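Local coordinates for esterase (Rhizomucor miehei CAU432, PDB 4WY8), which hydrolyses carboxylic esters as a carboxylesterase of the alpha/beta hydrolase fold, at residues 84-89 with 105-110; 54-59 with 139-144; 114-119 with 149-154. All coordinates share one frame; numbering follows the deposited sequence.

Interaction 1 (84-89 with 105-110)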
ATOM      1  N   ILE A  84      19.582  -2.662  -5.200  1.00 11.83           N
ATOM      2  CA  ILE A  84      18.331  -2.749  -5.912  1.00  9.74           C
ATOM      3  C   ILE A  84      18.639  -2.689  -7.390  1.00 13.23           C
ATOM      4  O   ILE A  84      19.054  -1.650  -7.893  1.00 12.00           O
ATOM      5  CB  ILE A  84      17.393  -1.589  -5.542  1.00  8.83           C
ATOM      6  CG1 ILE A  84      17.094  -1.592  -4.047  1.00  8.75           C
ATOM      7  CG2 ILE A  84      16.087  -1.630  -6.357  1.00  8.87           C
ATOM      8  CD1 ILE A  84      16.270  -0.382  -3.605  1.00  6.67           C
ATOM      9  N   VAL A  85      18.424  -3.791  -8.093  1.00 13.28           N
ATOM     10  CA  VAL A  85      18.624  -3.802  -9.519  1.00 13.02           C
ATOM     11  C   VAL A  85      17.317  -3.399 -10.187  1.00 13.94           C
ATOM     12  O   VAL A  85      16.288  -4.062 -10.038  1.00 12.61           O
ATOM     13  CB  VAL A  85      19.078  -5.181 -10.020  1.00 14.66           C
ATOM     14  CG1 VAL A  85      19.458  -5.082 -11.475  1.00 13.71           C
ATOM     15  CG2 VAL A  85      20.279  -5.663  -9.203  1.00 12.80           C
ATOM     16  N   PHE A  86      17.375  -2.308 -10.939  1.00 12.11           N
ATOM     17  CA  PHE A  86      16.172  -1.641 -11.418  1.00 12.28           C
ATOM     18  C   PHE A  86      16.060  -1.744 -12.925  1.00  9.33           C
ATOM     19  O   PHE A  86      17.014  -1.444 -13.639  1.00 11.43           O
ATOM     20  CB  PHE A  86      16.181  -0.163 -10.973  1.00 10.88           C
ATOM     21  CG  PHE A  86      14.881   0.541 -11.189  1.00 10.51           C
ATOM     22  CD1 PHE A  86      14.594   1.134 -12.421  1.00 10.99           C
ATOM     23  CD2 PHE A  86      13.950   0.635 -10.171  1.00 10.78           C
ATOM     24  CE1 PHE A  86      13.393   1.788 -12.638  1.00 10.44           C
ATOM     25  CE2 PHE A  86      12.726   1.293 -10.388  1.00 13.99           C
ATOM     26  CZ  PHE A  86      12.462   1.875 -11.629  1.00 10.52           C
ATOM     27  N   PHE A  87      14.885  -2.148 -13.398  1.00  9.55           N
ATOM     28  CA  PHE A  87      14.574  -2.223 -14.830  1.00 10.29           C
ATOM     29  C   PHE A  87      13.445  -1.249 -15.191  1.00 12.52           C
ATOM     30  O   PHE A  87      12.300  -1.328 -14.668  1.00 13.24           O
ATOM     31  CB  PHE A  87      14.201  -3.652 -15.238  1.00 13.07           C
ATOM     32  CG  PHE A  87      15.117  -4.699 -14.660  1.00 17.01           C
ATOM     33  CD1 PHE A  87      16.488  -4.641 -14.877  1.00 19.54           C
ATOM     34  CD2 PHE A  87      14.611  -5.731 -13.885  1.00 15.47           C
ATOM     35  CE1 PHE A  87      17.349  -5.602 -14.315  1.00 16.72           C
ATOM     36  CE2 PHE A  87      15.456  -6.696 -13.343  1.00 21.07           C
ATOM     37  CZ  PHE A  87      16.829  -6.627 -13.555  1.00 13.15           C
ATOM     38  N   HIS A  88      13.785  -0.302 -16.069  1.00 11.39           N
ATOM     39  CA  HIS A  88      12.883   0.797 -16.359  1.00 11.62           C
ATOM     40  C   HIS A  88      11.821   0.417 -17.362  1.00 10.88           C
ATOM     41  O   HIS A  88      11.998  -0.508 -18.165  1.00 11.08           O
ATOM     42  CB  HIS A  88      13.664   2.030 -16.859  1.00 10.25           C
ATOM     43  CG  HIS A  88      14.294   1.863 -18.210  1.00  9.36           C
ATOM     44  ND1 HIS A  88      13.583   1.991 -19.384  1.00  9.91           N
ATOM     45  CD2 HIS A  88      15.583   1.654 -18.576  1.00 13.11           C
ATOM     46  CE1 HIS A  88      14.396   1.827 -20.412  1.00 12.93           C
ATOM     47  NE2 HIS A  88      15.619   1.621 -19.949  1.00 11.51           N
ATOM     48  N   GLY A  89      10.720   1.155 -17.326  1.00  9.97           N
ATOM     49  CA  GLY A  89       9.629   0.935 -18.257  1.00 12.23           C
ATOM     50  C   GLY A  89       9.866   1.741 -19.518  1.00 13.12           C
ATOM     51  O   GLY A  89      10.925   2.354 -19.681  1.00 12.01           O
ATOM     52  N   TYR A 105      16.485   8.466  -8.188  1.00  9.68           N
ATOM     53  CA  TYR A 105      17.163   9.265  -7.156  1.00 12.01           C
ATOM     54  C   TYR A 105      16.378   9.217  -5.852  1.00 13.46           C
ATOM     55  O   TYR A 105      16.979   9.013  -4.759  1.00 10.38           O
ATOM     56  CB  TYR A 105      17.352  10.724  -7.594  1.00 11.43           C
ATOM     57  CG  TYR A 105      18.453  10.966  -8.614  1.00 11.05           C
ATOM     58  CD1 TYR A 105      18.895   9.949  -9.456  1.00  9.10           C
ATOM     59  CD2 TYR A 105      19.039  12.233  -8.747  1.00 13.53           C
ATOM     60  CE1 TYR A 105      19.902  10.186 -10.408  1.00 12.88           C
ATOM     61  CE2 TYR A 105      20.047  12.482  -9.694  1.00 11.88           C
ATOM     62  CZ  TYR A 105      20.470  11.450 -10.518  1.00 16.37           C
ATOM     63  OH  TYR A 105      21.460  11.673 -11.461  1.00 20.25           O
ATOM     64  N   GLU A 106      15.045   9.353  -5.955  1.00 11.03           N
ATOM     65  CA  GLU A 106      14.209   9.281  -4.733  1.00 14.12           C
ATOM     66  C   GLU A 106      14.294   7.917  -4.032  1.00 10.78           C
ATOM     67  O   GLU A 106      14.404   7.835  -2.818  1.00 13.46           O
ATOM     68  CB  GLU A 106      12.740   9.592  -5.064  1.00 12.99           C
ATOM     69  CG  GLU A 106      12.437  11.072  -5.309  1.00 15.07           C
ATOM     70  CD  GLU A 106      12.568  11.965  -4.062  1.00 19.60           C
ATOM     71  OE1 GLU A 106      12.557  11.456  -2.912  1.00 19.11           O
ATOM     72  OE2 GLU A 106      12.660  13.203  -4.243  1.00 23.02           O
ATOM     73  N   LEU A 107      14.209   6.848  -4.808  1.00 13.60           N
ATOM     74  CA  LEU A 107      14.319   5.500  -4.261  1.00 12.26           C
ATOM     75  C   LEU A 107      15.683   5.310  -3.583  1.00 11.64           C
ATOM     76  O   LEU A 107      15.796   4.771  -2.488  1.00 10.36           O
ATOM     77  CB  LEU A 107      14.124   4.483  -5.385  1.00  9.20           C
ATOM     78  CG  LEU A 107      14.136   3.000  -5.003  1.00 15.76           C
ATOM     79  CD1 LEU A 107      13.028   2.622  -3.972  1.00  6.77           C
ATOM     80  CD2 LEU A 107      14.051   2.141  -6.267  1.00  9.10           C
ATOM     81  N   THR A 108      16.718   5.776  -4.257  1.00 12.05           N
ATOM     82  CA  THR A 108      18.071   5.730  -3.738  1.00  7.97           C
ATOM     83  C   THR A 108      18.158   6.357  -2.366  1.00  9.82           C
ATOM     84  O   THR A 108      18.652   5.708  -1.426  1.00  9.00           O
ATOM     85  CB  THR A 108      19.057   6.454  -4.666  1.00 11.53           C
ATOM     86  OG1 THR A 108      19.094   5.797  -5.947  1.00  9.21           O
ATOM     87  CG2 THR A 108      20.446   6.488  -4.026  1.00  8.03           C
ATOM     88  N   VAL A 109      17.684   7.597  -2.210  1.00  8.82           N
ATOM     89  CA  VAL A 109      17.901   8.214  -0.890  1.00 10.42           C
ATOM     90  C   VAL A 109      16.876   7.791   0.153  1.00 11.55           C
ATOM     91  O   VAL A 109      17.173   7.784   1.360  1.00 12.96           O
ATOM     92  CB  VAL A 109      17.903   9.758  -0.955  1.00 14.58           C
ATOM     93  CG1 VAL A 109      18.986  10.237  -1.941  1.00  9.61           C
ATOM     94  CG2 VAL A 109      16.537  10.270  -1.393  1.00 11.27           C
ATOM     95  N   ARG A 110      15.681   7.400  -0.275  1.00 12.06           N
ATOM     96  CA  ARG A 110      14.688   6.973   0.708  1.00 14.66           C
ATOM     97  C   ARG A 110      15.021   5.580   1.239  1.00 11.48           C
ATOM     98  O   ARG A 110      14.867   5.319   2.410  1.00 14.58           O
ATOM     99  CB  ARG A 110      13.282   6.997   0.121  1.00 14.29           C
ATOM    100  CG  ARG A 110      12.771   8.408  -0.172  1.00 13.20           C
ATOM    101  CD  ARG A 110      11.334   8.360  -0.668  1.00 11.70           C
ATOM    102  NE  ARG A 110      10.949   9.563  -1.404  1.00 13.34           N
ATOM    103  CZ  ARG A 110       9.693   9.982  -1.555  1.00 16.89           C
ATOM    104  NH1 ARG A 110       8.690   9.298  -1.001  1.00 13.79           N
ATOM    105  NH2 ARG A 110       9.438  11.073  -2.274  1.00 12.64           N
TER
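The ring of Phe-86 is met obliquely by Leu-107, whose CD2 lies 4.2 Å from ring atom CD2 of Phe-86. Next to it on the strand, Phe-87 has the carbonyl O of Val-85 over one face, offset toward the rim. Both rings belong to strand 83-87, the first strand of a beta-alpha-beta unit in the alpha/beta hydrolase fold. Helix 101-111 is the crossover, and strand 114-118 completes the unit.

A single helix residue, Leu-107, carries the contact. Its side chain sits against two strand residues, Ile-84 and Phe-86, which point to the same side of the sheet. Ile-84 CD1 comes to 4.2 Å from Leu-107 CG. With chi1 at -169°, CG of Phe-86 turns away from the backbone N, and the CD2 side of the ring reaches Leu-107. No hydrogen bond crosses between the segments, and all three side chains are buried. Ile-84 also packs on Leu-314 of helix 301-322, and Phe-86 on Asp-163, within the probable nucleophile elbow.

Past the strand end, His-88 opens an HGGG sequence. In the hormone-sensitive lipase family this sequence contributes to the oxyanion hole, and it probably does so here. His-88 ND1 donates to Gly-89 O at 2.7 Å. The bond is nearly straight (174°), and the acceptor lies in the imidazole plane. This bond, together with the stacked ring of Tyr-120, would limit rotation of the imidazole.

On the helix, Arg-110 bridges one turn back to Glu-106 and also reaches Asp-308 and Ser-304 of helix 301-322. The carboxylate oxygen lies at the edge of the guanidinium, in its plane. Arg-110 NE donates to Glu-106 OE1 at 2.9 Å, on the anti side of that oxygen and 31° out of the carboxylate plane.

Interaction 2 (54-59 with 139-144)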
ATOM      1  N   GLU A  54      27.707   6.628 -10.403  1.00 25.95           N
ATOM      2  CA  GLU A  54      28.822   5.946 -11.047  1.00 26.14           C
ATOM      3  C   GLU A  54      28.351   5.238 -12.301  1.00 23.18           C
ATOM      4  O   GLU A  54      27.342   4.527 -12.271  1.00 23.48           O
ATOM      5  CB  GLU A  54      29.465   4.926 -10.088  1.00 24.79           C
ATOM      6  CG  GLU A  54      30.410   3.922 -10.786  1.00 38.41           C
ATOM      7  CD  GLU A  54      31.065   2.905  -9.831  1.00 50.89           C
ATOM      8  OE1 GLU A  54      31.944   2.125 -10.290  1.00 41.01           O
ATOM      9  OE2 GLU A  54      30.664   2.847  -8.642  1.00 54.98           O
ATOM     10  N   GLU A  55      29.087   5.392 -13.396  1.00 27.04           N
ATOM     11  CA  GLU A  55      28.740   4.666 -14.614  1.00 28.42           C
ATOM     12  C   GLU A  55      29.703   3.484 -14.689  1.00 30.10           C
ATOM     13  O   GLU A  55      30.916   3.648 -14.580  1.00 31.71           O
ATOM     14  CB  GLU A  55      28.818   5.552 -15.872  1.00 31.13           C
ATOM     15  CG  GLU A  55      27.831   6.740 -15.904  1.00 29.31           C
ATOM     16  CD  GLU A  55      26.411   6.348 -16.339  1.00 31.93           C
ATOM     17  OE1 GLU A  55      26.174   5.156 -16.609  1.00 35.31           O
ATOM     18  OE2 GLU A  55      25.519   7.233 -16.406  1.00 30.08           O
ATOM     19  N   LYS A  56      29.142   2.289 -14.834  1.00 29.47           N
ATOM     20  CA  LYS A  56      29.905   1.050 -14.760  1.00 26.86           C
ATOM     21  C   LYS A  56      29.624   0.136 -15.933  1.00 30.73           C
ATOM     22  O   LYS A  56      28.473  -0.115 -16.264  1.00 34.74           O
ATOM     23  CB  LYS A  56      29.593   0.313 -13.448  1.00 24.74           C
ATOM     24  CG  LYS A  56      30.427  -0.943 -13.250  1.00 32.77           C
ATOM     25  CD  LYS A  56      31.542  -0.768 -12.248  1.00 36.78           C
ATOM     26  CE  LYS A  56      32.463  -1.991 -12.297  1.00 41.72           C
ATOM     27  NZ  LYS A  56      33.619  -1.875 -11.360  1.00 50.78           N
ATOM     28  N   THR A  57      30.672  -0.380 -16.560  1.00 29.65           N
ATOM     29  CA  THR A  57      30.478  -1.286 -17.680  1.00 26.40           C
ATOM     30  C   THR A  57      30.843  -2.690 -17.276  1.00 30.26           C
ATOM     31  O   THR A  57      31.945  -2.917 -16.769  1.00 36.73           O
ATOM     32  CB  THR A  57      31.332  -0.889 -18.899  1.00 32.82           C
ATOM     33  OG1 THR A  57      30.896   0.379 -19.406  1.00 29.93           O
ATOM     34  CG2 THR A  57      31.201  -1.938 -19.985  1.00 34.94           C
ATOM     35  N   ILE A  58      29.941  -3.644 -17.475  1.00 26.29           N
ATOM     36  CA  ILE A  58      30.365  -5.009 -17.251  1.00 28.99           C
ATOM     37  C   ILE A  58      30.540  -5.623 -18.640  1.00 34.68           C
ATOM     38  O   ILE A  58      29.668  -5.519 -19.509  1.00 35.54           O
ATOM     39  CB  ILE A  58      29.391  -5.780 -16.316  1.00 29.94           C
ATOM     40  CG1 ILE A  58      27.979  -5.877 -16.851  1.00 28.55           C
ATOM     41  CG2 ILE A  58      29.337  -5.090 -14.949  1.00 26.73           C
ATOM     42  CD1 ILE A  58      27.026  -6.485 -15.806  1.00 20.09           C
ATOM     43  N   ASN A  59      31.705  -6.241 -18.828  1.00 41.74           N
ATOM     44  CA  ASN A  59      32.128  -6.842 -20.095  1.00 47.03           C
ATOM     45  C   ASN A  59      31.881  -8.341 -20.163  1.00 48.73           C
ATOM     46  O   ASN A  59      32.480  -9.098 -19.395  1.00 53.34           O
ATOM     47  CB  ASN A  59      33.615  -6.560 -20.325  1.00 35.93           C
ATOM     48  CG  ASN A  59      33.911  -5.085 -20.482  1.00 41.54           C
ATOM     49  OD1 ASN A  59      33.548  -4.473 -21.487  1.00 47.68           O
ATOM     50  ND2 ASN A  59      34.546  -4.496 -19.473  1.00 42.18           N
ATOM     51  N   VAL A 139      21.990  -8.982 -12.957  1.00 20.57           N
ATOM     52  CA  VAL A 139      21.717  -9.525 -11.622  1.00 17.21           C
ATOM     53  C   VAL A 139      22.775 -10.557 -11.213  1.00 19.76           C
ATOM     54  O   VAL A 139      23.295 -10.524 -10.092  1.00 16.10           O
ATOM     55  CB  VAL A 139      20.322 -10.180 -11.549  1.00 17.54           C
ATOM     56  CG1 VAL A 139      20.114 -10.878 -10.198  1.00 15.09           C
ATOM     57  CG2 VAL A 139      19.221  -9.146 -11.803  1.00 13.40           C
ATOM     58  N   VAL A 140      23.101 -11.465 -12.132  1.00 20.41           N
ATOM     59  CA  VAL A 140      24.118 -12.489 -11.881  1.00 17.26           C
ATOM     60  C   VAL A 140      25.456 -11.851 -11.552  1.00 21.10           C
ATOM     61  O   VAL A 140      26.167 -12.313 -10.658  1.00 23.41           O
ATOM     62  CB  VAL A 140      24.283 -13.438 -13.101  1.00 23.47           C
ATOM     63  CG1 VAL A 140      25.527 -14.321 -12.952  1.00 25.87           C
ATOM     64  CG2 VAL A 140      23.039 -14.275 -13.289  1.00 13.35           C
ATOM     65  N   TRP A 141      25.786 -10.781 -12.264  1.00 19.59           N
ATOM     66  CA  TRP A 141      27.019 -10.043 -12.006  1.00 18.83           C
ATOM     67  C   TRP A 141      27.008  -9.421 -10.600  1.00 21.51           C
ATOM     68  O   TRP A 141      27.973  -9.565  -9.854  1.00 21.82           O
ATOM     69  CB  TRP A 141      27.230  -8.974 -13.069  1.00 16.22           C
ATOM     70  CG  TRP A 141      28.598  -8.333 -13.018  1.00 22.01           C
ATOM     71  CD1 TRP A 141      29.695  -8.700 -13.737  1.00 22.16           C
ATOM     72  CD2 TRP A 141      29.005  -7.211 -12.212  1.00 24.18           C
ATOM     73  NE1 TRP A 141      30.758  -7.897 -13.419  1.00 22.54           N
ATOM     74  CE2 TRP A 141      30.365  -6.973 -12.489  1.00 23.91           C
ATOM     75  CE3 TRP A 141      28.354  -6.397 -11.275  1.00 22.50           C
ATOM     76  CZ2 TRP A 141      31.089  -5.941 -11.874  1.00 23.97           C
ATOM     77  CZ3 TRP A 141      29.074  -5.377 -10.662  1.00 22.42           C
ATOM     78  CH2 TRP A 141      30.427  -5.162 -10.962  1.00 26.98           C
ATOM     79  N   VAL A 142      25.919  -8.743 -10.241  1.00 20.17           N
ATOM     80  CA  VAL A 142      25.820  -8.106  -8.926  1.00 19.87           C
ATOM     81  C   VAL A 142      25.854  -9.117  -7.770  1.00 21.40           C
ATOM     82  O   VAL A 142      26.472  -8.853  -6.729  1.00 22.42           O
ATOM     83  CB  VAL A 142      24.527  -7.225  -8.797  1.00 21.21           C
ATOM     84  CG1 VAL A 142      24.373  -6.668  -7.373  1.00 14.66           C
ATOM     85  CG2 VAL A 142      24.544  -6.076  -9.803  1.00 14.70           C
ATOM     86  N   ALA A 143      25.222 -10.275  -7.947  1.00 18.94           N
ATOM     87  CA  ALA A 143      25.142 -11.275  -6.867  1.00 21.42           C
ATOM     88  C   ALA A 143      26.482 -11.954  -6.536  1.00 24.80           C
ATOM     89  O   ALA A 143      26.654 -12.540  -5.466  1.00 26.97           O
ATOM     90  CB  ALA A 143      24.126 -12.325  -7.221  1.00 18.83           C
ATOM     91  N   LYS A 144      27.419 -11.882  -7.468  1.00 26.80           N
ATOM     92  CA  LYS A 144      28.726 -12.505  -7.314  1.00 27.63           C
ATOM     93  C   LYS A 144      29.560 -11.746  -6.264  1.00 30.56           C
ATOM     94  O   LYS A 144      29.723 -10.523  -6.358  1.00 27.28           O
ATOM     95  CB  LYS A 144      29.388 -12.536  -8.689  1.00 35.08           C
ATOM     96  CG  LYS A 144      30.300 -13.695  -8.981  1.00 39.19           C
ATOM     97  CD  LYS A 144      30.553 -13.708 -10.493  1.00 49.24           C
ATOM     98  CE  LYS A 144      31.459 -14.848 -10.938  1.00 68.73           C
ATOM     99  NZ  LYS A 144      31.486 -14.971 -12.431  1.00 70.56           N
TER
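Strand 51-59 runs past the end of helix 130-143, and the closest CA atoms, those of Ile-58 and Trp-141, are 8.0 Å apart. Trp-141 fills this gap with its indole, and Ile-58 and Lys-56 meet it from the strand.

Ile-58 lies over one face of the indole. Its CG2 is 3.4 Å from the centroid of the five-membered ring and only 16° off the ring normal, a close CH-pi contact. The nearest ring atom is CE2 of Trp-141, at 3.3 Å from Ile-58 CG2. The other branch of Ile-58 works at the root of the indole: Ile-58 CD1 is 3.7 Å from both CG and CB of Trp-141. With chi1 at 60°, CG1 of Ile-58 is wedged between the backbone N and the carbonyl carbon, and CG2 and CD1 both meet the tryptophan.

Lys-56 approaches the far end of the indole. Its chain bends at chi2 (104°) and crosses Trp-141 at about a right angle. The contact is made by aliphatic carbon, with Lys-56 CE 4.0 Å from Trp-141 CH2, obliquely to the ring. No hydrogen bond joins the segments.

In the sheet, Ile-58 also packs on Ile-66 and Leu-68 of the adjacent strand 65-73. The carbonyl O of Trp-141 accepts from Asn-147 ND2 in the next helix.

Here the outermost strand of an antiparallel N-terminal pair is joined to a helix that flanks the central sheet of the alpha/beta hydrolase fold.

Interaction 3 (114-119 with 149-154); sequences AVIFVN and KSINVD
Between Ile-151 and Val-153, the two residues that touch strand 114-118, Asn-152 N donates to Lys-149 O at 3.1 Å. This bond belongs to a Schellman motif that ends helix 145-150. Asn-152 is its C-prime residue with positive phi, and the wider-spanning bond of the motif, five residues back, runs from Val-153 N to Ala-148 O. The motif turns the chain out of the helix and brings Ile-151 and Val-153 to face the same strand.

The contact itself is apolar and buried. It consists of two pairs, and no hydrogen bond crosses it. In the first pair, Ala-114 CB lies 3.6 Å from Val-153 CG1. The backbones also come closest here, with the CA atoms of Ala-114 and Val-153 7.0 Å apart. Val-153 turns CG1 anti to its carbonyl carbon (chi1 -54°), and this is the methyl that meets the alanine.

In the second pair, Ile-116 and Ile-151 reach toward each other tip to tip. Ile-116 CD1 is 3.8 Å from Ile-151 CD1. The outer part of each chain is extended: chi2 is 164° in Ile-116 and 169° in Ile-151. Only the end methyls of these two residues therefore meet.

Pro-83 of the neighbouring strand packs on both Ile-116 and Val-153. The carbonyl O of Asn-152 accepts from Arg-72 NH2. The other side of strand 114-118 faces helix 101-111, where Val-115 packs on Val-104 and Thr-108 and Phe-117 on Val-104.

The arrangement is a helix C-cap and the loop after it packed on a strand of the central sheet, part of the layered helix-sheet-helix build of the alpha/beta hydrolase fold.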
ATOM      1  N   ALA A 114      21.938   1.128  -2.892  1.00 13.13           N
ATOM      2  CA  ALA A 114      22.558   1.328  -4.193  1.00 14.63           C
ATOM      3  C   ALA A 114      21.562   0.889  -5.245  1.00 13.61           C
ATOM      4  O   ALA A 114      21.194  -0.291  -5.307  1.00 12.79           O
ATOM      5  CB  ALA A 114      23.868   0.539  -4.331  1.00 11.72           C
ATOM      6  N   VAL A 115      21.090   1.824  -6.054  1.00 11.78           N
ATOM      7  CA  VAL A 115      20.209   1.423  -7.137  1.00 11.54           C
ATOM      8  C   VAL A 115      21.057   1.162  -8.379  1.00 14.09           C
ATOM      9  O   VAL A 115      21.825   2.018  -8.847  1.00 15.46           O
ATOM     10  CB  VAL A 115      19.119   2.465  -7.416  1.00  9.15           C
ATOM     11  CG1 VAL A 115      18.244   1.990  -8.514  1.00  9.53           C
ATOM     12  CG2 VAL A 115      18.273   2.675  -6.160  1.00 11.10           C
ATOM     13  N   ILE A 116      20.951  -0.059  -8.875  1.00 14.42           N
ATOM     14  CA  ILE A 116      21.706  -0.485 -10.033  1.00 11.65           C
ATOM     15  C   ILE A 116      20.778  -0.531 -11.243  1.00 12.81           C
ATOM     16  O   ILE A 116      19.977  -1.448 -11.419  1.00  9.74           O
ATOM     17  CB  ILE A 116      22.365  -1.837  -9.759  1.00 14.18           C
ATOM     18  CG1 ILE A 116      23.291  -1.687  -8.535  1.00 16.72           C
ATOM     19  CG2 ILE A 116      23.152  -2.303 -10.955  1.00 10.96           C
ATOM     20  CD1 ILE A 116      23.714  -2.988  -7.925  1.00 18.37           C
ATOM     21  N   PHE A 117      20.894   0.517 -12.045  1.00 12.39           N
ATOM     22  CA  PHE A 117      20.055   0.772 -13.195  1.00 12.07           C
ATOM     23  C   PHE A 117      20.645   0.122 -14.449  1.00 13.94           C
ATOM     24  O   PHE A 117      21.707   0.496 -14.917  1.00 15.25           O
ATOM     25  CB  PHE A 117      19.919   2.299 -13.376  1.00 16.21           C
ATOM     26  CG  PHE A 117      18.843   2.721 -14.343  1.00 12.86           C
ATOM     27  CD1 PHE A 117      19.134   2.917 -15.687  1.00 12.45           C
ATOM     28  CD2 PHE A 117      17.542   2.941 -13.896  1.00  9.69           C
ATOM     29  CE1 PHE A 117      18.136   3.322 -16.581  1.00 13.82           C
ATOM     30  CE2 PHE A 117      16.544   3.320 -14.775  1.00 11.28           C
ATOM     31  CZ  PHE A 117      16.843   3.519 -16.120  1.00 10.85           C
ATOM     32  N   VAL A 118      19.948  -0.848 -15.006  1.00 12.63           N
ATOM     33  CA  VAL A 118      20.457  -1.520 -16.172  1.00 15.29           C
ATOM     34  C   VAL A 118      20.016  -0.783 -17.423  1.00 17.43           C
ATOM     35  O   VAL A 118      18.808  -0.641 -17.667  1.00 14.48           O
ATOM     36  CB  VAL A 118      19.959  -2.971 -16.229  1.00 17.55           C
ATOM     37  CG1 VAL A 118      20.512  -3.656 -17.464  1.00 11.94           C
ATOM     38  CG2 VAL A 118      20.359  -3.697 -14.948  1.00 10.62           C
ATOM     39  N   ASN A 119      20.976  -0.258 -18.185  1.00 14.68           N
ATOM     40  CA  ASN A 119      20.632   0.365 -19.453  1.00 16.81           C
ATOM     41  C   ASN A 119      20.523  -0.695 -20.535  1.00 16.31           C
ATOM     42  O   ASN A 119      21.381  -0.789 -21.398  1.00 14.51           O
ATOM     43  CB  ASN A 119      21.670   1.422 -19.837  1.00 15.15           C
ATOM     44  CG  ASN A 119      21.809   2.492 -18.785  1.00 15.39           C
ATOM     45  OD1 ASN A 119      21.051   3.465 -18.774  1.00 17.34           O
ATOM     46  ND2 ASN A 119      22.754   2.308 -17.868  1.00 15.75           N
ATOM     47  N   LYS A 149      31.579  -6.791  -3.601  1.00 25.16           N
ATOM     48  CA  LYS A 149      32.590  -6.054  -2.848  1.00 18.71           C
ATOM     49  C   LYS A 149      33.117  -4.888  -3.630  1.00 21.85           C
ATOM     50  O   LYS A 149      33.305  -3.806  -3.073  1.00 24.90           O
ATOM     51  CB  LYS A 149      33.799  -6.915  -2.461  1.00 28.47           C
ATOM     52  CG  LYS A 149      33.736  -7.577  -1.104  1.00 40.06           C
ATOM     53  CD  LYS A 149      35.110  -8.166  -0.771  1.00 48.09           C
ATOM     54  CE  LYS A 149      35.201  -8.624   0.682  1.00 52.40           C
ATOM     55  NZ  LYS A 149      36.399  -9.485   0.904  1.00 56.48           N
ATOM     56  N   SER A 150      33.322  -5.089  -4.927  1.00 19.44           N
ATOM     57  CA  SER A 150      33.859  -4.013  -5.751  1.00 21.92           C
ATOM     58  C   SER A 150      32.949  -2.788  -5.810  1.00 24.59           C
ATOM     59  O   SER A 150      33.429  -1.681  -5.993  1.00 30.44           O
ATOM     60  CB  SER A 150      34.105  -4.518  -7.167  1.00 23.67           C
ATOM     61  OG  SER A 150      32.898  -4.479  -7.911  1.00 29.23           O
ATOM     62  N   ILE A 151      31.641  -2.966  -5.670  1.00 20.69           N
ATOM     63  CA  ILE A 151      30.772  -1.782  -5.681  1.00 22.29           C
ATOM     64  C   ILE A 151      30.128  -1.518  -4.323  1.00 18.35           C
ATOM     65  O   ILE A 151      29.132  -0.811  -4.246  1.00 20.90           O
ATOM     66  CB  ILE A 151      29.661  -1.897  -6.765  1.00 22.90           C
ATOM     67  CG1 ILE A 151      28.767  -3.124  -6.521  1.00 21.97           C
ATOM     68  CG2 ILE A 151      30.274  -1.965  -8.149  1.00 25.75           C
ATOM     69  CD1 ILE A 151      27.505  -3.139  -7.389  1.00 20.30           C
ATOM     70  N   ASN A 152      30.710  -2.076  -3.257  1.00 17.91           N
ATOM     71  CA  ASN A 152      30.211  -1.891  -1.891  1.00 19.81           C
ATOM     72  C   ASN A 152      28.711  -2.114  -1.696  1.00 14.43           C
ATOM     73  O   ASN A 152      28.042  -1.294  -1.070  1.00 14.74           O
ATOM     74  CB  ASN A 152      30.565  -0.486  -1.385  1.00 20.32           C
ATOM     75  CG  ASN A 152      31.964  -0.409  -0.790  1.00 27.83           C
ATOM     76  OD1 ASN A 152      32.379  -1.298  -0.044  1.00 35.75           O
ATOM     77  ND2 ASN A 152      32.696   0.647  -1.118  1.00 28.73           N
ATOM     78  N   VAL A 153      28.209  -3.241  -2.191  1.00 13.42           N
ATOM     79  CA  VAL A 153      26.848  -3.676  -1.912  1.00 16.94           C
ATOM     80  C   VAL A 153      26.856  -5.077  -1.296  1.00 16.96           C
ATOM     81  O   VAL A 153      27.835  -5.816  -1.419  1.00 18.51           O
ATOM     82  CB  VAL A 153      25.962  -3.663  -3.189  1.00 15.28           C
ATOM     83  CG1 VAL A 153      26.012  -2.301  -3.864  1.00 14.35           C
ATOM     84  CG2 VAL A 153      26.380  -4.760  -4.147  1.00 12.85           C
ATOM     85  N   ASP A 154      25.776  -5.412  -0.604  1.00 15.46           N
ATOM     86  CA  ASP A 154      25.598  -6.716   0.040  1.00 19.35           C
ATOM     87  C   ASP A 154      24.698  -7.626  -0.767  1.00 17.61           C
ATOM     88  O   ASP A 154      23.478  -7.476  -0.763  1.00 15.52           O
ATOM     89  CB  ASP A 154      25.038  -6.537   1.442  1.00 18.27           C
ATOM     90  CG  ASP A 154      24.734  -7.850   2.137  1.00 23.19           C
ATOM     91  OD1 ASP A 154      24.989  -8.948   1.587  1.00 23.57           O
ATOM     92  OD2 ASP A 154      24.224  -7.771   3.275  1.00 28.62           O
TER

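In the fold
The three contacts share one sheet. Interaction 1 lies on one face of strand 83-87, while Val-85 and Phe-87 face helix 130-143 of interaction 2, with Phe-87 CZ 3.9 Å from Val-139 CG2. Interactions 1 and 3 are joined by neighbouring strands: Ile-84 O and Ile-116 N, 2.7 Å apart, probably form a hydrogen bond. Interactions 2 and 3 lie closest, their centres about 7 Å apart, and Val-142 CG2 is 3.7 Å from Ile-116 CD1. Interaction 1 reaches the probable active site: Phe-86 touches the likely nucleophile elbow around Ser-164, the presumed partner of His-291 and Asp-261.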